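Local structure of carbohydrate-binding protein (Flavonifractor plautii, 6N1B) at residues N118-M123 and P270-V275; W136-D141 and G147-L152. The protein probably removes the acetyl group from the N-acetylgalactosamine of the A blood antigen and is held here with a blood group B trisaccharide. All blocks are in the same frame, centred on the assembly; numbering follows the deposited sequence.

Contact 1 of 2, residues N118-M123 and P270-V275. With CA (calcium ion), chain C; CA (calcium ion), chain D; GLA (alpha-D-galactopyranose), chain B.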
loop_
_atom_site.group_PDB
_atom_site.type_symbol
_atom_site.label_atom_id
_atom_site.label_comp_id
_atom_site.label_asym_id
_atom_site.label_seq_id
_atom_site.Cartn_x
_atom_site.Cartn_y
_atom_site.Cartn_z
ATOM N N ASN A 118 2.934 -3.373 -13.503
ATOM C CA ASN A 118 2.217 -3.673 -12.251
ATOM C C ASN A 118 2.494 -2.552 -11.256
ATOM O O ASN A 118 3.427 -1.757 -11.406
ATOM C CB ASN A 118 2.686 -5.007 -11.691
ATOM C CG ASN A 118 2.409 -6.164 -12.623
ATOM O OD1 ASN A 118 3.400 -6.980 -12.960
ATOM N ND2 ASN A 118 1.223 -6.308 -13.043
ATOM N N CYS A 119 1.672 -2.482 -10.219
ATOM C CA CYS A 119 1.822 -1.451 -9.170
ATOM C C CYS A 119 0.864 -1.706 -8.022
ATOM O O CYS A 119 -0.037 -2.562 -8.108
ATOM C CB CYS A 119 1.566 0.002 -9.727
ATOM S SG CYS A 119 -0.129 0.194 -10.353
ATOM N N ASP A 120 1.103 -0.995 -6.936
ATOM C CA ASP A 120 0.015 -0.774 -5.965
ATOM C C ASP A 120 -0.442 -2.033 -5.262
ATOM O O ASP A 120 -1.696 -2.358 -5.256
ATOM C CB ASP A 120 -1.193 -0.088 -6.629
ATOM C CG ASP A 120 -0.927 1.329 -7.115
ATOM O OD1 ASP A 120 0.220 1.780 -7.008
ATOM O OD2 ASP A 120 -1.826 1.869 -7.784
ATOM N N ALA A 121 0.423 -2.768 -4.605
ATOM C CA ALA A 121 0.025 -3.962 -3.894
ATOM C C ALA A 121 -0.631 -3.626 -2.545
ATOM O O ALA A 121 -0.243 -2.736 -1.819
ATOM C CB ALA A 121 1.162 -4.892 -3.706
ATOM N N ASP A 122 -1.561 -4.501 -2.136
ATOM C CA ASP A 122 -2.232 -4.462 -0.806
ATOM C C ASP A 122 -2.649 -5.854 -0.431
ATOM O O ASP A 122 -3.117 -6.596 -1.322
ATOM C CB ASP A 122 -3.451 -3.507 -0.890
ATOM C CG ASP A 122 -4.190 -3.288 0.423
ATOM O OD1 ASP A 122 -3.841 -2.347 1.274
ATOM O OD2 ASP A 122 -5.131 -4.108 0.667
ATOM N N MET A 123 -2.404 -6.260 0.820
ATOM C CA MET A 123 -2.587 -7.663 1.236
ATOM C C MET A 123 -3.415 -7.699 2.513
ATOM O O MET A 123 -3.255 -6.903 3.444
ATOM C CB MET A 123 -1.210 -8.269 1.443
ATOM C CG MET A 123 -1.158 -9.730 1.878
ATOM S SD MET A 123 0.436 -10.484 1.683
ATOM C CE MET A 123 1.345 -9.632 2.946
ATOM N N PRO A 270 -7.079 12.954 -3.559
ATOM C CA PRO A 270 -6.411 11.701 -3.290
ATOM C C PRO A 270 -5.436 11.340 -4.412
ATOM O O PRO A 270 -5.675 11.533 -5.585
ATOM C CB PRO A 270 -7.542 10.666 -3.245
ATOM C CG PRO A 270 -8.604 11.283 -4.184
ATOM C CD PRO A 270 -8.460 12.766 -3.938
ATOM N N TRP A 271 -4.349 10.635 -3.997
ATOM C CA TRP A 271 -3.528 9.862 -4.928
ATOM C C TRP A 271 -3.538 8.391 -4.628
ATOM O O TRP A 271 -3.966 7.548 -5.446
ATOM C CB TRP A 271 -2.033 10.378 -5.046
ATOM C CG TRP A 271 -1.218 9.565 -6.017
ATOM C CD1 TRP A 271 -0.090 8.798 -5.704
ATOM C CD2 TRP A 271 -1.504 9.315 -7.407
ATOM N NE1 TRP A 271 0.348 8.188 -6.815
ATOM C CE2 TRP A 271 -0.461 8.482 -7.895
ATOM C CE3 TRP A 271 -2.451 9.824 -8.325
ATOM C CZ2 TRP A 271 -0.385 8.045 -9.172
ATOM C CZ3 TRP A 271 -2.353 9.386 -9.636
ATOM C CH2 TRP A 271 -1.358 8.510 -10.083
ATOM N N HIS A 272 -3.062 7.989 -3.437
ATOM C CA HIS A 272 -2.928 6.600 -3.038
ATOM C C HIS A 272 -3.366 6.525 -1.569
ATOM O O HIS A 272 -3.356 7.527 -0.846
ATOM C CB HIS A 272 -1.503 6.062 -3.233
ATOM C CG HIS A 272 -1.113 5.613 -4.561
ATOM N ND1 HIS A 272 -1.773 5.930 -5.727
ATOM C CD2 HIS A 272 -0.063 4.824 -4.932
ATOM C CE1 HIS A 272 -1.168 5.313 -6.749
ATOM N NE2 HIS A 272 -0.130 4.626 -6.314
ATOM N N GLN A 273 -3.742 5.330 -1.089
ATOM C CA GLN A 273 -4.309 5.222 0.274
ATOM C C GLN A 273 -4.246 3.790 0.803
ATOM O O GLN A 273 -4.172 2.845 0.031
ATOM C CB GLN A 273 -5.764 5.694 0.305
ATOM C CG GLN A 273 -6.699 4.943 -0.668
ATOM C CD GLN A 273 -6.629 5.393 -2.125
ATOM O OE1 GLN A 273 -6.531 6.625 -2.405
ATOM N NE2 GLN A 273 -6.702 4.415 -3.074
ATOM N N ASP A 274 -4.304 3.720 2.150
ATOM C CA ASP A 274 -4.417 2.437 2.880
ATOM C C ASP A 274 -5.507 2.701 3.926
ATOM O O ASP A 274 -5.523 3.704 4.610
ATOM C CB ASP A 274 -3.095 2.075 3.575
ATOM C CG ASP A 274 -3.120 0.714 4.244
ATOM O OD1 ASP A 274 -3.711 -0.236 3.637
ATOM O OD2 ASP A 274 -2.500 0.554 5.314
ATOM N N VAL A 275 -6.343 1.687 4.065
ATOM C CA VAL A 275 -7.470 1.730 5.077
ATOM C C VAL A 275 -7.342 0.573 6.053
ATOM O O VAL A 275 -6.969 -0.532 5.677
ATOM C CB VAL A 275 -8.841 1.700 4.388
ATOM C CG1 VAL A 275 -9.996 1.748 5.397
ATOM C CG2 VAL A 275 -8.964 2.849 3.385
HETATM CA CA CA C . 1.074 3.458 -7.565
HETATM CA CA CA D . -3.540 -2.651 3.676
HETATM C C1 GLA B . 2.367 6.716 -11.752
HETATM C C2 GLA B . 2.076 5.365 -11.016
HETATM C C3 GLA B . 1.650 4.307 -12.046
HETATM C C4 GLA B . 0.445 4.798 -12.930
HETATM C C5 GLA B . 0.737 6.226 -13.487
HETATM C C6 GLA B . -0.471 6.874 -14.031
HETATM O O2 GLA B . 3.345 4.967 -10.376
HETATM O O3 GLA B . 1.374 2.867 -11.330
HETATM O O4 GLA B . -0.647 4.781 -12.090
HETATM O O5 GLA B . 1.123 7.172 -12.396
HETATM O O6 GLA B . -0.196 8.201 -14.657
HETATM O O HOH W 1 -2.952 -1.951 5.835
HETATM O O HOH W 2 2.269 4.870 -8.328
HETATM O O HOH W 3 2.463 2.945 -6.003
HETATM O O HOH W 4 2.463 2.660 -8.992
HETATM O O HOH W 5 -0.385 3.752 -9.106
#

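Contact 2 of 2, residues W136-D141 and G147-L152. With FUC (alpha-L-fucopyranose), chain E.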
loop_
_atom_site.group_PDB
_atom_site.type_symbol
_atom_site.label_atom_id
_atom_site.label_comp_id
_atom_site.label_asym_id
_atom_site.label_seq_id
_atom_site.Cartn_x
_atom_site.Cartn_y
_atom_site.Cartn_z
ATOM N N TRP A 136 -3.019 -6.491 -6.455
ATOM C CA TRP A 136 -2.221 -5.406 -7.081
ATOM C C TRP A 136 -2.978 -4.934 -8.326
ATOM O O TRP A 136 -3.998 -5.492 -8.713
ATOM C CB TRP A 136 -0.793 -5.839 -7.415
ATOM C CG TRP A 136 -0.697 -6.807 -8.550
ATOM C CD1 TRP A 136 -0.440 -6.498 -9.873
ATOM C CD2 TRP A 136 -0.858 -8.222 -8.511
ATOM N NE1 TRP A 136 -0.480 -7.614 -10.670
ATOM C CE2 TRP A 136 -0.697 -8.692 -9.837
ATOM C CE3 TRP A 136 -1.153 -9.149 -7.521
ATOM C CZ2 TRP A 136 -0.842 -10.000 -10.168
ATOM C CZ3 TRP A 136 -1.263 -10.490 -7.872
ATOM C CH2 TRP A 136 -1.094 -10.921 -9.167
ATOM N N ASN A 137 -2.426 -3.882 -8.939
ATOM C CA ASN A 137 -2.983 -3.278 -10.158
ATOM C C ASN A 137 -2.081 -3.551 -11.319
ATOM O O ASN A 137 -0.865 -3.322 -11.205
ATOM C CB ASN A 137 -3.196 -1.794 -9.902
ATOM C CG ASN A 137 -3.894 -1.113 -11.016
ATOM O OD1 ASN A 137 -3.314 -1.053 -12.126
ATOM N ND2 ASN A 137 -5.094 -0.547 -10.792
ATOM N N TRP A 138 -2.606 -4.040 -12.388
ATOM C CA TRP A 138 -1.932 -4.261 -13.623
ATOM C C TRP A 138 -2.489 -3.321 -14.692
ATOM O O TRP A 138 -3.733 -3.260 -14.844
ATOM C CB TRP A 138 -2.077 -5.709 -14.153
ATOM C CG TRP A 138 -1.665 -5.998 -15.557
ATOM C CD1 TRP A 138 -0.364 -6.327 -15.960
ATOM C CD2 TRP A 138 -2.482 -5.995 -16.733
ATOM N NE1 TRP A 138 -0.375 -6.569 -17.315
ATOM C CE2 TRP A 138 -1.657 -6.392 -17.809
ATOM C CE3 TRP A 138 -3.836 -5.819 -16.957
ATOM C CZ2 TRP A 138 -2.149 -6.609 -19.063
ATOM C CZ3 TRP A 138 -4.352 -5.970 -18.244
ATOM C CH2 TRP A 138 -3.506 -6.337 -19.299
ATOM N N ALA A 139 -1.638 -2.645 -15.466
ATOM C CA ALA A 139 -2.147 -1.723 -16.504
ATOM C C ALA A 139 -1.482 -2.041 -17.841
ATOM O O ALA A 139 -0.263 -2.279 -17.907
ATOM C CB ALA A 139 -1.793 -0.295 -16.130
ATOM N N ASP A 140 -2.282 -1.979 -18.883
ATOM C CA ASP A 140 -1.826 -1.746 -20.231
ATOM C C ASP A 140 -1.712 -0.243 -20.416
ATOM O O ASP A 140 -2.719 0.419 -20.472
ATOM C CB ASP A 140 -2.865 -2.333 -21.219
ATOM C CG ASP A 140 -2.540 -2.127 -22.719
ATOM O OD1 ASP A 140 -1.555 -1.420 -22.980
ATOM O OD2 ASP A 140 -3.307 -2.722 -23.552
ATOM N N ASP A 141 -0.487 0.278 -20.414
ATOM C CA ASP A 141 -0.376 1.702 -20.452
ATOM C C ASP A 141 -0.605 2.336 -21.806
ATOM O O ASP A 141 -0.568 3.564 -21.933
ATOM C CB ASP A 141 0.974 2.130 -19.909
ATOM C CG ASP A 141 1.146 1.795 -18.422
ATOM O OD1 ASP A 141 0.512 2.468 -17.548
ATOM O OD2 ASP A 141 1.865 0.784 -18.136
ATOM N N GLY A 147 -6.953 -1.413 -21.041
ATOM C CA GLY A 147 -7.221 -0.857 -19.744
ATOM C C GLY A 147 -6.368 -1.428 -18.638
ATOM O O GLY A 147 -5.165 -1.515 -18.747
ATOM N N ALA A 148 -7.021 -1.798 -17.531
ATOM C CA ALA A 148 -6.302 -2.275 -16.358
ATOM C C ALA A 148 -7.116 -3.313 -15.616
ATOM O O ALA A 148 -8.326 -3.535 -15.894
ATOM C CB ALA A 148 -5.993 -1.126 -15.407
ATOM N N GLU A 149 -6.473 -3.949 -14.640
ATOM C CA GLU A 149 -7.114 -4.930 -13.820
ATOM C C GLU A 149 -6.579 -4.811 -12.373
ATOM O O GLU A 149 -5.437 -4.422 -12.147
ATOM C CB GLU A 149 -6.817 -6.370 -14.272
ATOM C CG GLU A 149 -7.415 -6.719 -15.624
ATOM C CD GLU A 149 -7.194 -8.145 -16.057
ATOM O OE1 GLU A 149 -6.591 -8.956 -15.313
ATOM O OE2 GLU A 149 -7.666 -8.507 -17.145
ATOM N N VAL A 150 -7.434 -5.150 -11.413
ATOM C CA VAL A 150 -6.978 -5.556 -10.062
ATOM C C VAL A 150 -6.855 -7.046 -10.052
ATOM O O VAL A 150 -7.842 -7.725 -10.394
ATOM C CB VAL A 150 -7.899 -4.997 -8.934
ATOM C CG1 VAL A 150 -7.449 -5.546 -7.602
ATOM C CG2 VAL A 150 -7.927 -3.483 -8.951
ATOM N N ARG A 151 -5.669 -7.555 -9.767
ATOM C CA ARG A 151 -5.343 -8.997 -9.754
ATOM C C ARG A 151 -5.026 -9.428 -8.328
ATOM O O ARG A 151 -4.802 -8.624 -7.437
ATOM C CB ARG A 151 -4.196 -9.233 -10.694
ATOM C CG ARG A 151 -4.542 -8.943 -12.142
ATOM C CD ARG A 151 -3.377 -9.108 -13.137
ATOM N NE ARG A 151 -3.868 -8.959 -14.483
ATOM C CZ ARG A 151 -3.169 -9.247 -15.599
ATOM N NH1 ARG A 151 -1.866 -9.421 -15.518
ATOM N NH2 ARG A 151 -3.824 -9.411 -16.737
ATOM N N LEU A 152 -5.032 -10.747 -8.162
ATOM C CA LEU A 152 -4.994 -11.385 -6.834
ATOM C C LEU A 152 -4.222 -12.692 -6.895
ATOM O O LEU A 152 -4.454 -13.536 -7.819
ATOM C CB LEU A 152 -6.407 -11.650 -6.392
ATOM C CG LEU A 152 -6.658 -12.532 -5.177
ATOM C CD1 LEU A 152 -6.062 -11.949 -3.891
ATOM C CD2 LEU A 152 -8.144 -12.788 -4.998
HETATM C C1 FUC E . 4.396 5.166 -15.246
HETATM C C2 FUC E . 3.622 4.309 -16.262
HETATM C C3 FUC E . 4.064 4.668 -17.697
HETATM C C4 FUC E . 5.548 4.395 -17.845
HETATM C C5 FUC E . 6.303 5.250 -16.839
HETATM C C6 FUC E . 7.845 5.041 -16.781
HETATM O O2 FUC E . 2.197 4.607 -16.149
HETATM O O3 FUC E . 3.375 3.813 -18.649
HETATM O O4 FUC E . 5.793 3.013 -17.626
HETATM O O5 FUC E . 5.796 4.949 -15.501
HETATM O O HOH W 6 -0.025 -8.669 -13.430
HETATM O O HOH W 7 -4.873 0.398 -22.151
#

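Contact 1 of 2, residues N118-M123 and P270-V275
D120 and H272 reach each other with CG beside the backbone N in both (chi1 -66° and -82°), whereas D122 and D274 swing CG anti to N, and alternate residues of each strand serve two separate calcium ions. Across the first ion, D120 OD1 bonds the metal at 2.0 Å and H272 NE2 at 2.1 Å. The two ligating atoms, 3.0 Å apart, are pulled together by the ion and not by a bond of their own; carboxylate and imidazole planes stand almost perpendicular. Four waters complete an octahedron, one opposite D120 OD1 and another opposite H272 NE2. These distances are shorter than calcium usually gives. The rotation of the imidazole is fixed from behind, where ND1 donates to W271 O at 2.7 Å from well above the carbonyl plane, while S206 N holds D120 OD2.

At the second ion D122 OD1 and D274 OD1 each bond at 2.4 Å, with their carboxylates turned 63° apart. D56 shares this metal, R336 and I209 also bind the D122 carboxylate, and water 1 both ligates the ion and donates to D274 OD2; F339 also holds the D274 carboxylate. Beside the first ion, the W271 ring meets the galactose edge-on, CH2 lying 3.6 Å from the sugar's O5; its NE1 bonds Y335.

A classic beta bulge sets W271 and H272 against the single residue Q289 on the neighbouring strand. Inner strands of two four-stranded meanders meeting at central metals beside the glycan pocket fit a beta-propeller, and the hydrated ion next to the sugar is consistent with the catalytic metal of a deacetylase.

Contact 2 of 2, residues W136-D141 and G147-L152
R151 lays its guanidinium flat over one face of W138, with NH1 3.4 Å from CG of the indole and the two planes only 5° apart, in a cation-pi stack across an antiparallel beta hairpin. Nearer its backbone the same side chain covers another tryptophan: R151 CB sits over the six-membered ring of W136, 3.5 Å from CZ2, in a CH-pi contact. The indole of W136 gets beneath it because CG lies between the backbone N and the carbonyl carbon (chi1 71°). R151 stays extended from CG to NE, long enough to serve both rings.

The next shell fixes the cation. E149, two residues back on the same strand and on the same face of the sheet, forms a salt bridge from OE1 to R151 NE at 2.8 Å, and a weak bond runs from NH2 to the same oxygen, all at the edge of the guanidinium; T194 also bonds OE1. E149 itself runs alongside W138, CG to CE3 3.9 Å.

Beneath lies the backbone ladder, with W136-R151 and W138-E149 as hydrogen-bonded pairs and D140 N reaching G147 O. On the reverse face A139 CB meets A148 CB at 4.3 Å, and N137 ND2 is held by M204. D140 pairs with R115 where the strand ends, and D141 follows, its OD1 taking a bond from fucose O2 at 3.1 Å while Y202 and H117 hold its carboxylate.

Back at the tryptophans, one water accepts from W136 NE1 at 3.0 Å and from R151 NH1 at 2.9 Å, lying in the planes of both groups.

Contact 1 is fully buried, about 4 Å from the centre of the chain; contact 2, about 15 Å from that centre, still has partly exposed residues such as W138 and R151. Their own centres lie about 12 Å apart. They share a sheet: strand 116-126 carries one half of contact 1 and pairs with strand 131-140 of contact 2, with C119 N probably bonded to N137 O. Contact 1 joins strands of different sheets through carboxylates and imidazole bound to metal ions, with little direct contact. Contact 2 joins neighbouring strands by backbone bonds and an arginine laid over tryptophan rings. Both reach the glycan, at its galactose and fucose respectively.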